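Local coordinates for protein pyruvate kinase 1 (Trypanosoma brucei brucei, PDB 4KCT) that catalyses the last step of glycolysis, transferring phosphate from phosphoenolpyruvate to ADP to give pyruvate and ATP, and probably also decarboxylates oxaloacetate, at residues Lys39-Phe53 / Ala71-Asp84. Residues are numbered along the deposited sequence; the frame is centred on the assembly and turned at random.
With K (potassium ion), chain D.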
loop_
_atom_site.group_PDB
_atom_site.type_symbol
_atom_site.label_atom_id
_atom_site.label_comp_id
_atom_site.label_asym_id
_atom_site.label_seq_id
_atom_site.Cartn_x
_atom_site.Cartn_y
_atom_site.Cartn_z
ATOM N N LYS A 39 -45.712 -16.204 1.373
ATOM C CA LYS A 39 -44.966 -17.113 2.244
ATOM C C LYS A 39 -43.839 -17.792 1.484
ATOM O O LYS A 39 -42.703 -17.846 1.963
ATOM C CB LYS A 39 -45.889 -18.164 2.880
ATOM C CG LYS A 39 -46.686 -17.615 4.061
ATOM C CD LYS A 39 -47.272 -18.741 4.920
ATOM C CE LYS A 39 -48.090 -19.683 4.090
ATOM N NZ LYS A 39 -48.669 -20.787 4.932
ATOM N N ASN A 40 -44.140 -18.281 0.283
ATOM C CA ASN A 40 -43.113 -18.868 -0.544
ATOM C C ASN A 40 -42.007 -17.878 -0.916
ATOM O O ASN A 40 -40.832 -18.251 -1.001
ATOM C CB ASN A 40 -43.720 -19.491 -1.790
ATOM C CG ASN A 40 -44.473 -20.775 -1.485
ATOM O OD1 ASN A 40 -44.184 -21.442 -0.512
ATOM N ND2 ASN A 40 -45.449 -21.101 -2.308
ATOM N N LEU A 41 -42.389 -16.651 -1.247
ATOM C CA LEU A 41 -41.400 -15.614 -1.528
ATOM C C LEU A 41 -40.478 -15.405 -0.327
ATOM O O LEU A 41 -39.274 -15.221 -0.485
ATOM C CB LEU A 41 -42.083 -14.299 -1.872
ATOM C CG LEU A 41 -42.311 -13.886 -3.326
ATOM C CD1 LEU A 41 -42.433 -12.360 -3.444
ATOM C CD2 LEU A 41 -41.237 -14.413 -4.276
ATOM N N MET A 42 -41.064 -15.330 0.863
ATOM C CA MET A 42 -40.287 -15.144 2.086
ATOM C C MET A 42 -39.349 -16.333 2.320
ATOM O O MET A 42 -38.156 -16.156 2.584
ATOM C CB MET A 42 -41.223 -14.971 3.276
ATOM C CG MET A 42 -41.918 -13.621 3.266
ATOM S SD MET A 42 -43.303 -13.553 4.414
ATOM C CE MET A 42 -44.024 -11.979 3.906
ATOM N N LYS A 43 -39.865 -17.544 2.164
ATOM C CA LYS A 43 -39.010 -18.725 2.305
ATOM C C LYS A 43 -37.916 -18.716 1.274
ATOM O O LYS A 43 -36.825 -19.174 1.527
ATOM C CB LYS A 43 -39.825 -20.008 2.178
ATOM C CG LYS A 43 -40.707 -20.268 3.379
ATOM C CD LYS A 43 -41.751 -21.321 3.024
ATOM C CE LYS A 43 -42.393 -21.899 4.255
ATOM N NZ LYS A 43 -43.246 -23.055 3.855
ATOM N N SER A 44 -38.202 -18.166 0.106
ATOM C CA SER A 44 -37.210 -18.142 -0.971
ATOM C C SER A 44 -36.106 -17.102 -0.736
ATOM O O SER A 44 -35.010 -17.202 -1.330
ATOM C CB SER A 44 -37.885 -17.890 -2.323
ATOM O OG SER A 44 -38.761 -18.956 -2.662
ATOM N N GLY A 45 -36.410 -16.078 0.065
ATOM C CA GLY A 45 -35.403 -15.072 0.439
ATOM C C GLY A 45 -35.795 -13.604 0.331
ATOM O O GLY A 45 -34.952 -12.709 0.520
ATOM N N MET A 46 -37.082 -13.317 0.167
ATOM C CA MET A 46 -37.512 -11.916 0.169
ATOM C C MET A 46 -37.343 -11.335 1.576
ATOM O O MET A 46 -37.818 -11.932 2.534
ATOM C CB MET A 46 -38.978 -11.792 -0.214
ATOM C CG MET A 46 -39.473 -10.358 -0.066
ATOM S SD MET A 46 -41.222 -10.075 -0.534
ATOM C CE MET A 46 -42.092 -10.994 0.735
ATOM N N SER A 47 -36.678 -10.185 1.690
ATOM C CA SER A 47 -36.607 -9.441 2.966
ATOM C C SER A 47 -37.523 -8.225 3.007
ATOM O O SER A 47 -37.865 -7.751 4.088
ATOM C CB SER A 47 -35.167 -8.984 3.251
ATOM O OG SER A 47 -34.368 -10.109 3.589
ATOM N N VAL A 48 -37.781 -7.617 1.845
ATOM C CA VAL A 48 -38.617 -6.383 1.789
ATOM C C VAL A 48 -39.580 -6.525 0.632
ATOM O O VAL A 48 -39.185 -6.982 -0.443
ATOM C CB VAL A 48 -37.781 -5.120 1.524
ATOM C CG1 VAL A 48 -38.698 -3.898 1.302
ATOM C CG2 VAL A 48 -36.770 -4.874 2.677
ATOM N N ALA A 49 -40.863 -6.232 0.886
ATOM C CA ALA A 49 -41.884 -6.246 -0.142
ATOM C C ALA A 49 -42.116 -4.832 -0.687
ATOM O O ALA A 49 -42.374 -3.893 0.073
ATOM C CB ALA A 49 -43.191 -6.827 0.413
ATOM N N ARG A 50 -41.900 -4.671 -1.977
ATOM C CA ARG A 50 -42.060 -3.371 -2.628
ATOM C C ARG A 50 -43.450 -3.274 -3.280
ATOM O O ARG A 50 -43.887 -4.194 -3.986
ATOM C CB ARG A 50 -40.990 -3.172 -3.675
ATOM C CG ARG A 50 -41.138 -1.892 -4.521
ATOM C CD ARG A 50 -40.080 -1.876 -5.630
ATOM N NE ARG A 50 -40.188 -0.728 -6.539
ATOM C CZ ARG A 50 -40.580 -0.825 -7.804
ATOM N NH1 ARG A 50 -40.933 -2.021 -8.318
ATOM N NH2 ARG A 50 -40.652 0.265 -8.551
ATOM N N MET A 51 -44.188 -2.230 -2.912
ATOM C CA MET A 51 -45.423 -1.880 -3.586
ATOM C C MET A 51 -45.141 -0.745 -4.564
ATOM O O MET A 51 -44.706 0.342 -4.163
ATOM C CB MET A 51 -46.473 -1.420 -2.566
ATOM C CG MET A 51 -46.702 -2.401 -1.404
ATOM S SD MET A 51 -47.892 -1.760 -0.222
ATOM C CE MET A 51 -47.033 -0.322 0.448
ATOM N N ASN A 52 -45.407 -0.992 -5.840
ATOM C CA ASN A 52 -45.187 -0.005 -6.862
ATOM C C ASN A 52 -46.439 0.801 -7.079
ATOM O O ASN A 52 -47.383 0.333 -7.731
ATOM C CB ASN A 52 -44.794 -0.675 -8.177
ATOM C CG ASN A 52 -44.434 0.340 -9.259
ATOM O OD1 ASN A 52 -44.454 1.562 -9.028
ATOM N ND2 ASN A 52 -44.117 -0.155 -10.439
ATOM N N PHE A 53 -46.485 1.987 -6.478
ATOM C CA PHE A 53 -47.687 2.824 -6.547
ATOM C C PHE A 53 -47.803 3.567 -7.863
ATOM O O PHE A 53 -48.735 4.344 -8.047
ATOM C CB PHE A 53 -47.738 3.832 -5.380
ATOM C CG PHE A 53 -48.379 3.294 -4.141
ATOM C CD1 PHE A 53 -47.927 2.116 -3.561
ATOM C CD2 PHE A 53 -49.460 3.958 -3.555
ATOM C CE1 PHE A 53 -48.509 1.631 -2.405
ATOM C CE2 PHE A 53 -50.043 3.479 -2.403
ATOM C CZ PHE A 53 -49.597 2.292 -1.848
ATOM N N ALA A 71 -48.659 -13.324 6.106
ATOM C CA ALA A 71 -47.636 -14.282 5.712
ATOM C C ALA A 71 -46.434 -14.218 6.678
ATOM O O ALA A 71 -45.932 -15.256 7.146
ATOM C CB ALA A 71 -47.185 -14.018 4.271
ATOM N N ALA A 72 -45.975 -13.006 6.979
ATOM C CA ALA A 72 -44.830 -12.857 7.866
ATOM C C ALA A 72 -45.138 -13.397 9.282
ATOM O O ALA A 72 -44.277 -14.032 9.914
ATOM C CB ALA A 72 -44.382 -11.406 7.925
ATOM N N ALA A 73 -46.353 -13.128 9.780
ATOM C CA ALA A 73 -46.740 -13.563 11.124
ATOM C C ALA A 73 -46.813 -15.080 11.183
ATOM O O ALA A 73 -46.270 -15.703 12.099
ATOM C CB ALA A 73 -48.081 -12.950 11.528
ATOM N N GLU A 74 -47.339 -15.679 10.126
ATOM C CA GLU A 74 -47.363 -17.136 10.020
ATOM C C GLU A 74 -45.967 -17.761 10.107
ATOM O O GLU A 74 -45.791 -18.803 10.709
ATOM C CB GLU A 74 -48.047 -17.560 8.727
ATOM C CG GLU A 74 -49.166 -18.547 8.925
ATOM C CD GLU A 74 -49.834 -18.925 7.623
ATOM O OE1 GLU A 74 -49.438 -19.949 7.032
ATOM O OE2 GLU A 74 -50.676 -18.139 7.135
ATOM N N LEU A 75 -44.970 -17.111 9.510
ATOM C CA LEU A 75 -43.610 -17.659 9.504
ATOM C C LEU A 75 -42.725 -17.109 10.633
ATOM O O LEU A 75 -41.550 -17.448 10.721
ATOM C CB LEU A 75 -42.937 -17.391 8.153
ATOM C CG LEU A 75 -43.581 -18.023 6.927
ATOM C CD1 LEU A 75 -42.842 -17.602 5.654
ATOM C CD2 LEU A 75 -43.597 -19.534 7.074
ATOM N N GLY A 76 -43.243 -16.156 11.398
ATOM C CA GLY A 76 -42.467 -15.557 12.495
ATOM C C GLY A 76 -41.335 -14.670 11.979
ATOM O O GLY A 76 -40.274 -14.564 12.609
ATOM N N LEU A 77 -41.557 -14.027 10.834
ATOM C CA LEU A 77 -40.529 -13.171 10.228
ATOM C C LEU A 77 -40.871 -11.693 10.373
ATOM O O LEU A 77 -42.036 -11.318 10.414
ATOM C CB LEU A 77 -40.378 -13.510 8.757
ATOM C CG LEU A 77 -39.992 -14.958 8.460
ATOM C CD1 LEU A 77 -39.936 -15.191 6.949
ATOM C CD2 LEU A 77 -38.653 -15.286 9.103
ATOM N N HIS A 78 -39.846 -10.854 10.289
ATOM C CA HIS A 78 -40.017 -9.416 10.215
ATOM C C HIS A 78 -39.707 -9.013 8.809
ATOM O O HIS A 78 -38.564 -9.172 8.363
ATOM C CB HIS A 78 -39.004 -8.748 11.140
ATOM C CG HIS A 78 -39.183 -9.111 12.585
ATOM N ND1 HIS A 78 -40.280 -8.760 13.287
ATOM C CD2 HIS A 78 -38.368 -9.827 13.458
ATOM C CE1 HIS A 78 -40.188 -9.254 14.536
ATOM N NE2 HIS A 78 -38.997 -9.860 14.657
ATOM N N ILE A 79 -40.724 -8.590 8.061
ATOM C CA ILE A 79 -40.533 -8.243 6.645
ATOM C C ILE A 79 -40.824 -6.751 6.432
ATOM O O ILE A 79 -41.852 -6.259 6.875
ATOM C CB ILE A 79 -41.460 -9.091 5.750
ATOM C CG1 ILE A 79 -41.146 -10.591 5.937
ATOM C CG2 ILE A 79 -41.421 -8.621 4.289
ATOM C CD1 ILE A 79 -39.749 -11.005 5.504
ATOM N N GLY A 80 -39.876 -6.033 5.816
ATOM C CA GLY A 80 -40.055 -4.619 5.540
ATOM C C GLY A 80 -41.131 -4.426 4.478
ATOM O O GLY A 80 -41.237 -5.223 3.541
ATOM N N ILE A 81 -41.878 -3.332 4.576
ATOM C CA ILE A 81 -42.818 -2.960 3.529
ATOM C C ILE A 81 -42.456 -1.569 2.972
ATOM O O ILE A 81 -42.292 -0.603 3.733
ATOM C CB ILE A 81 -44.282 -2.964 4.047
ATOM C CG1 ILE A 81 -44.724 -4.387 4.401
ATOM C CG2 ILE A 81 -45.222 -2.382 2.983
ATOM C CD1 ILE A 81 -46.081 -4.464 5.128
ATOM N N ALA A 82 -42.184 -1.514 1.665
ATOM C CA ALA A 82 -41.752 -0.278 1.021
ATOM C C ALA A 82 -42.828 0.247 0.099
ATOM O O ALA A 82 -43.389 -0.500 -0.695
ATOM C CB ALA A 82 -40.435 -0.500 0.231
ATOM N N LEU A 83 -43.010 1.564 0.105
ATOM C CA LEU A 83 -43.954 2.214 -0.798
ATOM C C LEU A 83 -43.156 2.995 -1.847
ATOM O O LEU A 83 -42.412 3.911 -1.505
ATOM C CB LEU A 83 -44.886 3.150 -0.001
ATOM C CG LEU A 83 -46.078 3.752 -0.774
ATOM C CD1 LEU A 83 -47.150 4.253 0.189
ATOM C CD2 LEU A 83 -45.621 4.870 -1.724
ATOM N N ASP A 84 -43.226 2.556 -3.105
ATOM C CA ASP A 84 -42.438 3.182 -4.183
ATOM C C ASP A 84 -43.331 4.161 -4.955
ATOM O O ASP A 84 -44.306 3.746 -5.567
ATOM C CB ASP A 84 -41.866 2.082 -5.118
ATOM C CG ASP A 84 -40.881 2.628 -6.160
ATOM O OD1 ASP A 84 -41.233 3.601 -6.853
ATOM O OD2 ASP A 84 -39.768 2.044 -6.331
HETATM K K K D . -42.884 3.802 -8.945
HETATM O O HOH W 1 -42.142 5.687 -10.595
HETATM O O HOH W 2 -40.940 2.527 -10.676
#
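Val48 and Gly80 begin a parallel pairing of strands 46-52 and 80-84, neighbours in the TIM barrel of pyruvate kinase, joined through helix 58-75 as a beta-alpha-beta unit. Six backbone hydrogen bonds zip them together, from Gly80 N to Ser47 O (3.2 Å) through to Phe53 N on Asp84 O (2.9 Å).

Apolar packing fills the helix side. Met42, on helix 35-44, points at the end of helix 58-75, its CE against Ala71 CB and 3.8 Å from Ile79 CG1, while its CB meets the CD1 methyls of Leu75 and Leu77. Further along, Met51, bent at its last torsion (chi3 -65°), brings CE to 3.7 Å from Ile81 CG2, and Leu83 CG sits over one face of the Phe53 ring in a CH-pi contact, 3.8 Å from its centroid.

Polar groups gather at the C-terminal strand ends, where the side chain of Arg50 lies about 4 Å from the bound pyruvate at nearest atoms. Its extended chain lets NE form a salt bridge with Asp84 OD2 (2.8 Å); OD2 lies in the guanidinium plane, whereas NE reaches it from above the carboxylate plane, the two planes 84° apart. Lys239 makes a second salt bridge to this oxygen. Two waters, Ser54 OG and the backbone O of Thr85 share the potassium ion with Asn52 OD1 and Asp84 OD1, each of these two at 2.7 Å.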